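Local coordinates for protein afamin (Homo sapiens, PDB 6FAK) that carries hydrophobic molecules in body fluids, binds vitamin E, and keeps lipidated Wnt proteins soluble and active, at residues Cys319-Arg322 with Thr328-Ala331; Glu425-Gly430 with Lys525-Leu530; Glu125-Tyr130 with Ser170-Gln175; Ile346-Arg351 with Glu385-Met390. All coordinates share one frame; numbering follows the deposited sequence.

Interaction 1 of 4, residues Cys319-Arg322 with Thr328-Ala331; sequences CQER and TFFA
Arg-322 and Phe-329 make the main contact between two consecutive helices, 318-324 and 326-339, in the second repeat of the all-helical albumin fold. A single residue separates the two helices, and no hydrogen bond joins the two segments; Phe-329 provides most of the packing between them. Their backbones come close there, with Arg-322 CA 5.4 Å from Phe-329 CA.

In Phe-329, CG stands opposite the backbone N (chi1 171°), which carries the ring across to the first helix. One face receives the Arg-322 backbone, CA lying 3.6 Å from CG. Over the same ring sits Arg-322 CB in a CH-pi contact, 3.9 Å from the centroid and 17° off the ring normal. Glu-321 adds its CB, 3.8 Å from Phe-329 CD1, so the glutamate contributes its aliphatic root and not its carboxylate. Tyr-356 and Leu-360 of helix 346-363 also pack against Phe-329, making this ring a shared surface for three helices.

Phe-330, next in sequence, runs beside Arg-322 and points the same way. Arg-322 reaches it with the methylene part of its chain, whereas the guanidinium bends off at chi3 (66°) and leads away from 328-331. Phe-330 also meets Lys-357 of helix 346-363 and Phe-216 of helix 216-225. The two phenylalanines touch each other as well: CD2 of Phe-329 lies over the centre of the Phe-330 ring, 3.8 Å above its plane, while Arg-322 CD comes within 4.0 Å of Phe-330 CZ.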
loop_
_atom_site.group_PDB
_atom_site.type_symbol
_atom_site.label_atom_id
_atom_site.label_comp_id
_atom_site.label_asym_id
_atom_site.label_seq_id
_atom_site.Cartn_x
_atom_site.Cartn_y
_atom_site.Cartn_z
ATOM N N CYS A 319 -12.496 31.606 -16.396
ATOM C CA CYS A 319 -13.810 30.968 -16.422
ATOM C C CYS A 319 -14.108 30.419 -17.826
ATOM O O CYS A 319 -14.695 29.350 -17.939
ATOM C CB CYS A 319 -14.913 31.913 -15.988
ATOM S SG CYS A 319 -14.810 32.433 -14.264
ATOM N N GLN A 320 -13.657 31.129 -18.863
ATOM C CA GLN A 320 -13.838 30.655 -20.262
ATOM C C GLN A 320 -13.047 29.394 -20.526
ATOM O O GLN A 320 -13.571 28.491 -21.139
ATOM C CB GLN A 320 -13.427 31.697 -21.317
ATOM C CG GLN A 320 -14.097 33.021 -21.122
ATOM C CD GLN A 320 -13.249 34.010 -20.359
ATOM O OE1 GLN A 320 -13.050 33.881 -19.143
ATOM N NE2 GLN A 320 -12.769 35.042 -21.067
ATOM N N GLU A 321 -11.790 29.352 -20.088
ATOM C CA GLU A 321 -10.955 28.161 -20.300
ATOM C C GLU A 321 -11.512 26.974 -19.537
ATOM O O GLU A 321 -11.654 25.849 -20.064
ATOM C CB GLU A 321 -9.505 28.459 -19.946
ATOM C CG GLU A 321 -8.803 29.279 -21.023
ATOM C CD GLU A 321 -7.410 29.769 -20.583
ATOM O OE1 GLU A 321 -7.038 29.538 -19.404
ATOM O OE2 GLU A 321 -6.678 30.392 -21.406
ATOM N N ARG A 322 -11.940 27.228 -18.320
ATOM C CA ARG A 322 -12.581 26.161 -17.535
ATOM C C ARG A 322 -13.828 25.641 -18.273
ATOM O O ARG A 322 -14.021 24.425 -18.423
ATOM C CB ARG A 322 -12.976 26.655 -16.152
ATOM C CG ARG A 322 -13.561 25.545 -15.337
ATOM C CD ARG A 322 -14.438 26.009 -14.251
ATOM N NE ARG A 322 -15.641 26.647 -14.744
ATOM C CZ ARG A 322 -16.604 27.051 -13.932
ATOM N NH1 ARG A 322 -16.489 26.879 -12.627
ATOM N NH2 ARG A 322 -17.669 27.674 -14.418
ATOM N N THR A 328 -9.689 19.055 -18.848
ATOM C CA THR A 328 -8.368 19.410 -19.304
ATOM C C THR A 328 -7.835 20.667 -18.602
ATOM O O THR A 328 -6.646 20.764 -18.313
ATOM C CB THR A 328 -8.308 19.521 -20.838
ATOM O OG1 THR A 328 -8.769 18.287 -21.427
ATOM C CG2 THR A 328 -6.900 19.748 -21.313
ATOM N N PHE A 329 -8.710 21.624 -18.351
ATOM C CA PHE A 329 -8.332 22.842 -17.652
ATOM C C PHE A 329 -7.754 22.493 -16.236
ATOM O O PHE A 329 -6.726 23.005 -15.826
ATOM C CB PHE A 329 -9.582 23.729 -17.490
ATOM C CG PHE A 329 -9.373 24.910 -16.596
ATOM C CD1 PHE A 329 -8.753 26.037 -17.080
ATOM C CD2 PHE A 329 -9.783 24.885 -15.296
ATOM C CE1 PHE A 329 -8.492 27.116 -16.250
ATOM C CE2 PHE A 329 -9.531 25.965 -14.449
ATOM C CZ PHE A 329 -8.884 27.068 -14.944
ATOM N N PHE A 330 -8.491 21.673 -15.478
ATOM C CA PHE A 330 -7.978 21.204 -14.156
ATOM C C PHE A 330 -6.736 20.285 -14.218
ATOM O O PHE A 330 -5.886 20.317 -13.309
ATOM C CB PHE A 330 -9.116 20.629 -13.273
ATOM C CG PHE A 330 -10.127 21.672 -12.845
ATOM C CD1 PHE A 330 -9.751 22.726 -12.042
ATOM C CD2 PHE A 330 -11.458 21.601 -13.263
ATOM C CE1 PHE A 330 -10.674 23.717 -11.690
ATOM C CE2 PHE A 330 -12.375 22.558 -12.917
ATOM C CZ PHE A 330 -11.981 23.638 -12.142
ATOM N N ALA A 331 -6.643 19.460 -15.245
ATOM C CA ALA A 331 -5.389 18.719 -15.496
ATOM C C ALA A 331 -4.186 19.641 -15.694
ATOM O O ALA A 331 -3.112 19.402 -15.132
ATOM C CB ALA A 331 -5.536 17.772 -16.700
#

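Interaction 2 of 4, residues Glu425-Gly430 with Lys525-Leu530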
loop_
_atom_site.group_PDB
_atom_site.type_symbol
_atom_site.label_atom_id
_atom_site.label_comp_id
_atom_site.label_asym_id
_atom_site.label_seq_id
_atom_site.Cartn_x
_atom_site.Cartn_y
_atom_site.Cartn_z
ATOM N N GLU A 425 -5.225 -6.337 12.803
ATOM C CA GLU A 425 -5.302 -5.240 11.839
ATOM C C GLU A 425 -4.944 -3.890 12.485
ATOM O O GLU A 425 -4.225 -3.098 11.880
ATOM C CB GLU A 425 -6.698 -5.160 11.170
ATOM C CG GLU A 425 -6.784 -3.977 10.208
ATOM C CD GLU A 425 -7.876 -4.072 9.161
ATOM O OE1 GLU A 425 -8.824 -4.900 9.271
ATOM O OE2 GLU A 425 -7.755 -3.267 8.210
ATOM N N LEU A 426 -5.464 -3.634 13.681
ATOM C CA LEU A 426 -5.264 -2.378 14.367
ATOM C C LEU A 426 -3.782 -2.216 14.683
ATOM O O LEU A 426 -3.254 -1.149 14.547
ATOM C CB LEU A 426 -6.141 -2.269 15.661
ATOM C CG LEU A 426 -7.626 -2.005 15.365
ATOM C CD1 LEU A 426 -8.579 -2.443 16.490
ATOM C CD2 LEU A 426 -7.828 -0.536 14.981
ATOM N N VAL A 427 -3.158 -3.295 15.115
ATOM C CA VAL A 427 -1.735 -3.330 15.354
ATOM C C VAL A 427 -0.935 -2.999 14.091
ATOM O O VAL A 427 -0.072 -2.142 14.146
ATOM C CB VAL A 427 -1.312 -4.687 15.978
ATOM C CG1 VAL A 427 0.233 -4.845 15.953
ATOM C CG2 VAL A 427 -1.779 -4.748 17.422
ATOM N N SER A 428 -1.237 -3.641 12.963
ATOM C CA SER A 428 -0.632 -3.307 11.653
ATOM C C SER A 428 -0.790 -1.846 11.269
ATOM O O SER A 428 0.160 -1.225 10.835
ATOM C CB SER A 428 -1.158 -4.192 10.526
ATOM O OG SER A 428 -0.628 -5.433 10.836
ATOM N N LEU A 429 -1.990 -1.313 11.409
ATOM C CA LEU A 429 -2.267 0.086 11.076
ATOM C C LEU A 429 -1.495 1.081 11.943
ATOM O O LEU A 429 -1.014 2.117 11.464
ATOM C CB LEU A 429 -3.785 0.352 11.189
ATOM C CG LEU A 429 -4.639 -0.333 10.150
ATOM C CD1 LEU A 429 -6.141 -0.161 10.456
ATOM C CD2 LEU A 429 -4.369 0.221 8.776
ATOM N N GLY A 430 -1.395 0.781 13.240
ATOM C CA GLY A 430 -0.591 1.559 14.132
ATOM C C GLY A 430 0.891 1.572 13.756
ATOM O O GLY A 430 1.522 2.647 13.758
ATOM N N LYS A 525 3.373 -8.332 20.513
ATOM C CA LYS A 525 2.668 -8.775 21.727
ATOM C C LYS A 525 2.242 -7.650 22.647
ATOM O O LYS A 525 1.116 -7.646 23.178
ATOM C CB LYS A 525 3.541 -9.762 22.513
ATOM C CG LYS A 525 3.374 -9.798 24.047
ATOM C CD LYS A 525 2.057 -10.446 24.520
ATOM C CE LYS A 525 1.560 -9.923 25.881
ATOM N NZ LYS A 525 0.308 -10.595 26.360
ATOM N N THR A 526 3.157 -6.729 22.901
ATOM C CA THR A 526 2.836 -5.506 23.640
ATOM C C THR A 526 1.716 -4.686 22.951
ATOM O O THR A 526 0.791 -4.198 23.615
ATOM C CB THR A 526 4.094 -4.655 23.785
ATOM O OG1 THR A 526 5.036 -5.408 24.556
ATOM C CG2 THR A 526 3.813 -3.287 24.477
ATOM N N ASP A 527 1.827 -4.582 21.623
ATOM C CA ASP A 527 0.889 -3.822 20.816
ATOM C C ASP A 527 -0.511 -4.451 20.882
ATOM O O ASP A 527 -1.510 -3.739 21.019
ATOM C CB ASP A 527 1.391 -3.686 19.381
ATOM C CG ASP A 527 2.600 -2.770 19.254
ATOM O OD1 ASP A 527 3.076 -2.141 20.227
ATOM O OD2 ASP A 527 3.113 -2.643 18.132
ATOM N N ARG A 528 -0.567 -5.773 20.820
ATOM C CA ARG A 528 -1.836 -6.478 20.922
ATOM C C ARG A 528 -2.477 -6.340 22.260
ATOM O O ARG A 528 -3.688 -6.180 22.339
ATOM C CB ARG A 528 -1.737 -7.965 20.641
ATOM C CG ARG A 528 -1.314 -8.335 19.251
ATOM C CD ARG A 528 -1.268 -9.861 19.235
ATOM N NE ARG A 528 -0.714 -10.365 17.998
ATOM C CZ ARG A 528 0.495 -10.895 17.806
ATOM N NH1 ARG A 528 1.349 -11.046 18.822
ATOM N NH2 ARG A 528 0.842 -11.308 16.587
ATOM N N PHE A 529 -1.657 -6.383 23.298
ATOM C CA PHE A 529 -2.146 -6.132 24.673
ATOM C C PHE A 529 -2.867 -4.790 24.795
ATOM O O PHE A 529 -4.003 -4.707 25.330
ATOM C CB PHE A 529 -0.979 -6.278 25.694
ATOM C CG PHE A 529 -1.349 -5.902 27.091
ATOM C CD1 PHE A 529 -1.239 -4.581 27.529
ATOM C CD2 PHE A 529 -1.792 -6.861 27.971
ATOM C CE1 PHE A 529 -1.615 -4.208 28.811
ATOM C CE2 PHE A 529 -2.194 -6.499 29.268
ATOM C CZ PHE A 529 -2.100 -5.152 29.684
ATOM N N LEU A 530 -2.214 -3.740 24.296
ATOM C CA LEU A 530 -2.783 -2.395 24.377
ATOM C C LEU A 530 -4.113 -2.272 23.634
ATOM O O LEU A 530 -5.070 -1.699 24.174
ATOM C CB LEU A 530 -1.821 -1.351 23.899
ATOM C CG LEU A 530 -2.343 0.081 23.955
ATOM C CD1 LEU A 530 -2.853 0.575 25.300
ATOM C CD2 LEU A 530 -1.222 0.991 23.515
#
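Val-427 packs against Asp-527 and Arg-528, and this one branched side chain carries the whole contact from segment 425-430. The case illustrates how a small residue can make one point of contact between two helices through the shape of its fork. The backbones approach most closely at Val-427 and Asp-527, whose CA atoms are 6.1 Å apart, and no hydrogen bond crosses between the segments.

The valine rotamer places CG1 opposite the backbone N (chi1 168°) and CG2 opposite the carbonyl carbon, so each branch finds its own target. CG1 meets the aspartate methylene, 3.8 Å from Asp-527 CB. CG2 settles against the peptide that follows, 3.7 Å from Asp-527 C and 3.8 Å from Arg-528 N. It also touches the aliphatic start of the arginine, Arg-528 CG lying 4.1 Å away.

The valine and aspartate side chains cross at about a right angle, and only the methylene of the acid enters the apolar contact. Its carboxylate is engaged beyond it: Lys-407 NZ forms a salt bridge with OD1 and probably offsets the charge, and Gln-523 NE2 gives OD1 a further hydrogen bond. Arg-528 runs fully extended from CG to NE, and this straight chain delivers NE to a salt bridge with Glu-424 OE1, on the helix that bears Val-427.

The contact thus joins helix 423-440 to helix 521-536 in the third albumin repeat. Arg-524 and Val-531 extend the valine's packing along helix 521-536, while Tyr-408 of the long helix 376-417 lies against Asp-527.

Interaction 3 of 4, residues Glu125-Tyr130 with Ser170-Gln175; sequences EKCQAY and SCCEEQ. With EDO (1,2-ethanediol), chain S.
Cys-127 and Cys-172 are joined covalently, and that bond supplies nearly all of this contact. SG of Cys-127 and SG of Cys-172 are 2.0 Å apart, with a left-handed twist about the sulfur-sulfur bond (chi3 -78°). Each sulfur stands opposite its own carbonyl carbon, chi1 -70° and -63°, and the two half-cystines therefore enter the bridge in matching fashion, Cys-127 CB lying 3.6 Å from Cys-172 CB.

Backbone hydrogen bonding shapes the second partner. Cys-171 to Glu-174 form a type I beta turn following on from helix 154-171, Glu-174 N donating to Cys-171 O across 3.1 Å.

Among side chains, Tyr-130 OH hydrogen-bonds to Glu-165 OE1, a further polar link between the helices. A 1,2-ethanediol, probably from the crystallisation liquor, lies beside Ser-170 and Glu-174. Its O2 is 2.7 Å from Glu-174 OE2, 3.0 Å from Ser-170 O and 3.1 Å from Ser-170 OG.

Cys-171, beside Cys-172, is bonded to Cys-180 of helix 177-209. Two neighbouring cysteines thus tie this part of the chain to two other helices, the double-disulfide pattern characteristic of the albumin family, here in the first repeat.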
loop_
_atom_site.group_PDB
_atom_site.type_symbol
_atom_site.label_atom_id
_atom_site.label_comp_id
_atom_site.label_asym_id
_atom_site.label_seq_id
_atom_site.Cartn_x
_atom_site.Cartn_y
_atom_site.Cartn_z
ATOM N N GLU A 125 19.643 -26.104 5.032
ATOM C CA GLU A 125 18.818 -26.711 3.947
ATOM C C GLU A 125 18.391 -25.691 2.873
ATOM O O GLU A 125 18.384 -25.998 1.680
ATOM C CB GLU A 125 17.593 -27.430 4.513
ATOM C CG GLU A 125 17.937 -28.646 5.354
ATOM C CD GLU A 125 18.511 -29.816 4.563
ATOM O OE1 GLU A 125 19.160 -30.690 5.184
ATOM O OE2 GLU A 125 18.307 -29.883 3.335
ATOM N N LYS A 126 18.058 -24.473 3.284
ATOM C CA LYS A 126 17.784 -23.405 2.325
ATOM C C LYS A 126 18.958 -23.230 1.372
ATOM O O LYS A 126 18.778 -23.099 0.149
ATOM C CB LYS A 126 17.525 -22.083 3.057
ATOM C CG LYS A 126 17.148 -20.904 2.190
ATOM C CD LYS A 126 16.965 -19.652 3.057
ATOM C CE LYS A 126 15.635 -18.958 2.821
ATOM N NZ LYS A 126 15.238 -18.171 4.028
ATOM N N CYS A 127 20.170 -23.241 1.934
ATOM C CA CYS A 127 21.370 -23.040 1.121
ATOM C C CYS A 127 21.634 -24.238 0.232
ATOM O O CYS A 127 21.927 -24.072 -0.958
ATOM C CB CYS A 127 22.567 -22.648 1.986
ATOM S SG CYS A 127 22.390 -20.985 2.648
ATOM N N GLN A 128 21.492 -25.438 0.801
ATOM C CA GLN A 128 21.577 -26.687 0.032
ATOM C C GLN A 128 20.570 -26.678 -1.109
ATOM O O GLN A 128 20.917 -27.018 -2.247
ATOM C CB GLN A 128 21.282 -27.899 0.916
ATOM C CG GLN A 128 22.422 -28.382 1.793
ATOM C CD GLN A 128 22.291 -29.870 2.094
ATOM O OE1 GLN A 128 23.071 -30.682 1.590
ATOM N NE2 GLN A 128 21.279 -30.237 2.882
ATOM N N ALA A 129 19.325 -26.283 -0.801
ATOM C CA ALA A 129 18.244 -26.213 -1.811
ATOM C C ALA A 129 18.604 -25.228 -2.897
ATOM O O ALA A 129 18.377 -25.490 -4.075
ATOM C CB ALA A 129 16.913 -25.815 -1.181
ATOM N N TYR A 130 19.169 -24.094 -2.497
ATOM C CA TYR A 130 19.616 -23.102 -3.455
ATOM C C TYR A 130 20.661 -23.667 -4.447
ATOM O O TYR A 130 20.633 -23.324 -5.633
ATOM C CB TYR A 130 20.145 -21.846 -2.744
ATOM C CG TYR A 130 20.490 -20.751 -3.704
ATOM C CD1 TYR A 130 19.487 -20.137 -4.449
ATOM C CD2 TYR A 130 21.820 -20.356 -3.927
ATOM C CE1 TYR A 130 19.779 -19.136 -5.355
ATOM C CE2 TYR A 130 22.125 -19.358 -4.851
ATOM C CZ TYR A 130 21.092 -18.750 -5.557
ATOM O OH TYR A 130 21.328 -17.748 -6.468
ATOM N N SER A 170 24.349 -14.619 -1.568
ATOM C CA SER A 170 25.407 -13.965 -0.792
ATOM C C SER A 170 25.572 -14.551 0.642
ATOM O O SER A 170 26.688 -14.831 1.089
ATOM C CB SER A 170 25.113 -12.496 -0.658
ATOM O OG SER A 170 26.050 -11.888 0.217
ATOM N N CYS A 171 24.448 -14.718 1.329
ATOM C CA CYS A 171 24.433 -15.248 2.698
ATOM C C CYS A 171 24.824 -16.735 2.821
ATOM O O CYS A 171 25.357 -17.147 3.859
ATOM C CB CYS A 171 23.062 -14.999 3.355
ATOM S SG CYS A 171 22.745 -13.248 3.751
ATOM N N CYS A 172 24.561 -17.526 1.787
ATOM C CA CYS A 172 25.009 -18.942 1.743
ATOM C C CYS A 172 26.528 -19.128 1.642
ATOM O O CYS A 172 27.026 -20.225 1.871
ATOM C CB CYS A 172 24.252 -19.720 0.640
ATOM S SG CYS A 172 22.462 -19.772 1.004
ATOM N N GLU A 173 27.253 -18.056 1.330
ATOM C CA GLU A 173 28.723 -18.036 1.360
ATOM C C GLU A 173 29.330 -17.596 2.736
ATOM O O GLU A 173 30.561 -17.537 2.879
ATOM C CB GLU A 173 29.226 -17.062 0.272
ATOM C CG GLU A 173 28.812 -17.404 -1.160
ATOM C CD GLU A 173 29.044 -16.266 -2.165
ATOM O OE1 GLU A 173 29.209 -15.072 -1.775
ATOM O OE2 GLU A 173 29.035 -16.568 -3.385
ATOM N N GLU A 174 28.494 -17.237 3.709
ATOM C CA GLU A 174 28.988 -16.714 4.984
ATOM C C GLU A 174 29.030 -17.819 6.028
ATOM O O GLU A 174 28.348 -18.826 5.869
ATOM C CB GLU A 174 28.137 -15.529 5.483
ATOM C CG GLU A 174 28.390 -14.308 4.590
ATOM C CD GLU A 174 27.814 -12.984 5.046
ATOM O OE1 GLU A 174 27.384 -12.856 6.218
ATOM O OE2 GLU A 174 27.791 -12.044 4.179
ATOM N N GLN A 175 29.756 -17.550 7.111
ATOM C CA GLN A 175 29.852 -18.465 8.263
ATOM C C GLN A 175 28.602 -18.415 9.138
ATOM O O GLN A 175 28.020 -19.438 9.464
ATOM C CB GLN A 175 31.054 -18.090 9.126
ATOM C CG GLN A 175 32.396 -18.113 8.403
ATOM C CD GLN A 175 33.167 -19.375 8.693
ATOM O OE1 GLN A 175 34.323 -19.338 9.176
ATOM N NE2 GLN A 175 32.518 -20.523 8.422
HETATM C C1 EDO S . 30.890 -13.398 0.950
HETATM O O1 EDO S . 32.214 -13.651 1.458
HETATM C C2 EDO S . 30.048 -12.649 1.977
HETATM O O2 EDO S . 28.624 -12.664 1.671
#

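Interaction 4 of 4, residues Ile346-Arg351 with Glu385-Met390. With NAG (2-acetamido-2-deoxy-beta-D-glucopyranose), chain D.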
loop_
_atom_site.group_PDB
_atom_site.type_symbol
_atom_site.label_atom_id
_atom_site.label_comp_id
_atom_site.label_asym_id
_atom_site.label_seq_id
_atom_site.Cartn_x
_atom_site.Cartn_y
_atom_site.Cartn_z
ATOM N N ILE A 346 1.228 14.480 -2.338
ATOM C CA ILE A 346 0.224 14.203 -3.339
ATOM C C ILE A 346 -1.186 14.512 -2.824
ATOM O O ILE A 346 -1.917 15.187 -3.530
ATOM C CB ILE A 346 0.365 12.782 -3.949
ATOM C CG1 ILE A 346 1.789 12.529 -4.503
ATOM C CG2 ILE A 346 -0.651 12.567 -5.050
ATOM C CD1 ILE A 346 2.304 13.530 -5.528
ATOM N N PRO A 347 -1.563 14.075 -1.593
ATOM C CA PRO A 347 -2.888 14.446 -1.052
ATOM C C PRO A 347 -3.108 15.981 -0.902
ATOM O O PRO A 347 -4.185 16.480 -1.213
ATOM C CB PRO A 347 -2.943 13.722 0.314
ATOM C CG PRO A 347 -1.951 12.655 0.239
ATOM C CD PRO A 347 -0.905 13.041 -0.777
ATOM N N GLU A 348 -2.034 16.713 -0.519
ATOM C CA GLU A 348 -2.093 18.155 -0.418
ATOM C C GLU A 348 -2.352 18.768 -1.810
ATOM O O GLU A 348 -3.165 19.626 -1.934
ATOM C CB GLU A 348 -0.846 18.778 0.226
ATOM C CG GLU A 348 -1.025 20.304 0.456
ATOM C CD GLU A 348 -2.146 20.648 1.463
ATOM O OE1 GLU A 348 -2.453 19.822 2.360
ATOM O OE2 GLU A 348 -2.689 21.778 1.401
ATOM N N LEU A 349 -1.666 18.292 -2.835
ATOM C CA LEU A 349 -1.910 18.808 -4.194
ATOM C C LEU A 349 -3.352 18.554 -4.641
ATOM O O LEU A 349 -3.945 19.401 -5.224
ATOM C CB LEU A 349 -0.969 18.188 -5.180
ATOM C CG LEU A 349 0.493 18.581 -4.978
ATOM C CD1 LEU A 349 1.396 17.658 -5.739
ATOM C CD2 LEU A 349 0.729 20.029 -5.359
ATOM N N LEU A 350 -3.888 17.368 -4.346
ATOM C CA LEU A 350 -5.263 17.070 -4.722
ATOM C C LEU A 350 -6.278 17.867 -3.928
ATOM O O LEU A 350 -7.307 18.200 -4.476
ATOM C CB LEU A 350 -5.564 15.569 -4.587
ATOM C CG LEU A 350 -4.569 14.730 -5.409
ATOM C CD1 LEU A 350 -4.821 13.256 -5.102
ATOM C CD2 LEU A 350 -4.657 15.020 -6.879
ATOM N N ARG A 351 -6.010 18.165 -2.635
ATOM C CA ARG A 351 -6.847 19.073 -1.897
ATOM C C ARG A 351 -6.888 20.490 -2.561
ATOM O O ARG A 351 -7.961 21.087 -2.693
ATOM C CB ARG A 351 -6.432 19.164 -0.405
ATOM C CG ARG A 351 -6.747 17.879 0.367
ATOM C CD ARG A 351 -6.497 18.096 1.837
ATOM N NE ARG A 351 -5.082 18.073 2.165
ATOM C CZ ARG A 351 -4.353 17.019 2.512
ATOM N NH1 ARG A 351 -4.854 15.797 2.469
ATOM N NH2 ARG A 351 -3.090 17.182 2.855
ATOM N N GLU A 385 -1.056 25.646 5.194
ATOM C CA GLU A 385 -0.608 25.968 6.546
ATOM C C GLU A 385 -1.223 25.090 7.586
ATOM O O GLU A 385 -0.541 24.702 8.500
ATOM C CB GLU A 385 -0.934 27.427 6.895
ATOM C CG GLU A 385 -0.003 28.405 6.234
ATOM C CD GLU A 385 1.368 28.441 6.874
ATOM O OE1 GLU A 385 1.475 28.121 8.076
ATOM O OE2 GLU A 385 2.319 28.834 6.163
ATOM N N LYS A 386 -2.528 24.826 7.498
ATOM C CA LYS A 386 -3.189 23.914 8.414
ATOM C C LYS A 386 -2.571 22.522 8.350
ATOM O O LYS A 386 -2.316 21.921 9.378
ATOM C CB LYS A 386 -4.697 23.832 8.168
ATOM C CG LYS A 386 -5.443 25.107 8.564
ATOM C CD LYS A 386 -6.901 25.136 8.115
ATOM C CE LYS A 386 -7.545 26.479 8.447
ATOM N NZ LYS A 386 -8.950 26.334 8.903
ATOM N N SER A 387 -2.322 22.010 7.139
ATOM C CA SER A 387 -1.772 20.651 7.002
ATOM C C SER A 387 -0.373 20.623 7.583
ATOM O O SER A 387 -0.016 19.717 8.329
ATOM C CB SER A 387 -1.745 20.202 5.529
ATOM O OG SER A 387 -3.045 20.295 4.978
ATOM N N LEU A 388 0.400 21.638 7.247
ATOM C CA LEU A 388 1.778 21.735 7.684
ATOM C C LEU A 388 1.891 21.830 9.216
ATOM O O LEU A 388 2.687 21.118 9.817
ATOM C CB LEU A 388 2.395 22.942 7.026
ATOM C CG LEU A 388 3.838 23.281 7.278
ATOM C CD1 LEU A 388 4.758 22.123 6.918
ATOM C CD2 LEU A 388 4.149 24.516 6.437
ATOM N N LYS A 389 1.064 22.662 9.843
ATOM C CA LYS A 389 1.039 22.738 11.312
ATOM C C LYS A 389 0.728 21.392 11.971
ATOM O O LYS A 389 1.286 21.083 13.016
ATOM C CB LYS A 389 0.015 23.776 11.793
ATOM C CG LYS A 389 0.335 25.230 11.396
ATOM C CD LYS A 389 0.783 26.128 12.551
ATOM C CE LYS A 389 2.245 25.934 12.926
ATOM N NZ LYS A 389 3.160 26.721 12.046
ATOM N N MET A 390 -0.168 20.607 11.372
ATOM C CA MET A 390 -0.537 19.282 11.909
ATOM C C MET A 390 0.645 18.330 11.873
ATOM O O MET A 390 0.954 17.652 12.865
ATOM C CB MET A 390 -1.734 18.671 11.168
ATOM C CG MET A 390 -3.080 19.303 11.546
ATOM S SD MET A 390 -4.507 18.627 10.655
ATOM C CE MET A 390 -5.644 20.013 10.715
HETATM C C1 NAG D . 1.751 31.411 3.126
HETATM C C2 NAG D . 3.000 30.538 2.995
HETATM C C3 NAG D . 4.165 31.092 3.805
HETATM C C4 NAG D . 4.358 32.583 3.564
HETATM C C5 NAG D . 3.034 33.328 3.717
HETATM C C6 NAG D . 3.192 34.825 3.447
HETATM C C7 NAG D . 2.487 28.194 2.587
HETATM C C8 NAG D . 2.222 26.856 3.205
HETATM N N2 NAG D . 2.720 29.186 3.443
HETATM O O3 NAG D . 5.359 30.389 3.453
HETATM O O4 NAG D . 5.317 33.087 4.500
HETATM O O5 NAG D . 2.068 32.772 2.818
HETATM O O6 NAG D . 3.523 35.051 2.071
HETATM O O7 NAG D . 2.488 28.356 1.379
#
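Glu-348 and Ser-387 mark the closest backbone approach of two helical segments, their CA atoms 7.8 Å apart. Ser-387 OG donates to Glu-348 OE1 across 2.7 Å, from the syn side and tilted 29° out of the carboxylate plane. OG has a second partner, the carbonyl of Thr-383.

Glu-348 bends at chi2 (64°), bringing OE1 within range of Arg-351 one turn on. The arginine approaches side-on and spends two nitrogens on that single atom, which lies near the guanidinium plane: NH2 comes from the anti side, 2.8 Å from Glu-348 OE1 in a salt bridge, and NE from above the carboxylate plane in a longer bond of 3.2 Å to the same oxygen. Three donors thus converge on OE1, and OE2 is bound to Thr-384 OG1, so the buried carboxylate is held through both oxygens. Arg-351 NH2 also bridges to Asp-451.

Apart from this network, Glu-385 OE2 accepts from N2 of the attached N-acetylglucosamine at 2.8 Å.

This hydrogen-bonded and salt-bridged cluster joins helix 346-363 of the second albumin repeat to the long helix 376-417 that leads into the third. Ile-346, Pro-347 and Leu-350 line the pocket holding a bound polyether.

The four contacts follow one another along the chain, with interaction 3 first and interaction 2 last, and none touches another. Interactions 2 and 4 are buried and lie nearer the centre; interactions 1 and 3 are partly buried, each more than 30 Å from it, on opposite sides. The chemistry differs without following depth alone: aromatic packing between adjacent helices in interaction 1, a lone valine fork in interaction 2, a covalent bridge in interaction 3 and a charged network in interaction 4. Helix 346-363, part of interaction 4, also packs on the phenylalanines of interaction 1, the nearest atoms of the two contacts being about 8 Å apart, while helix 376-417, part of interaction 4, also borders interaction 2.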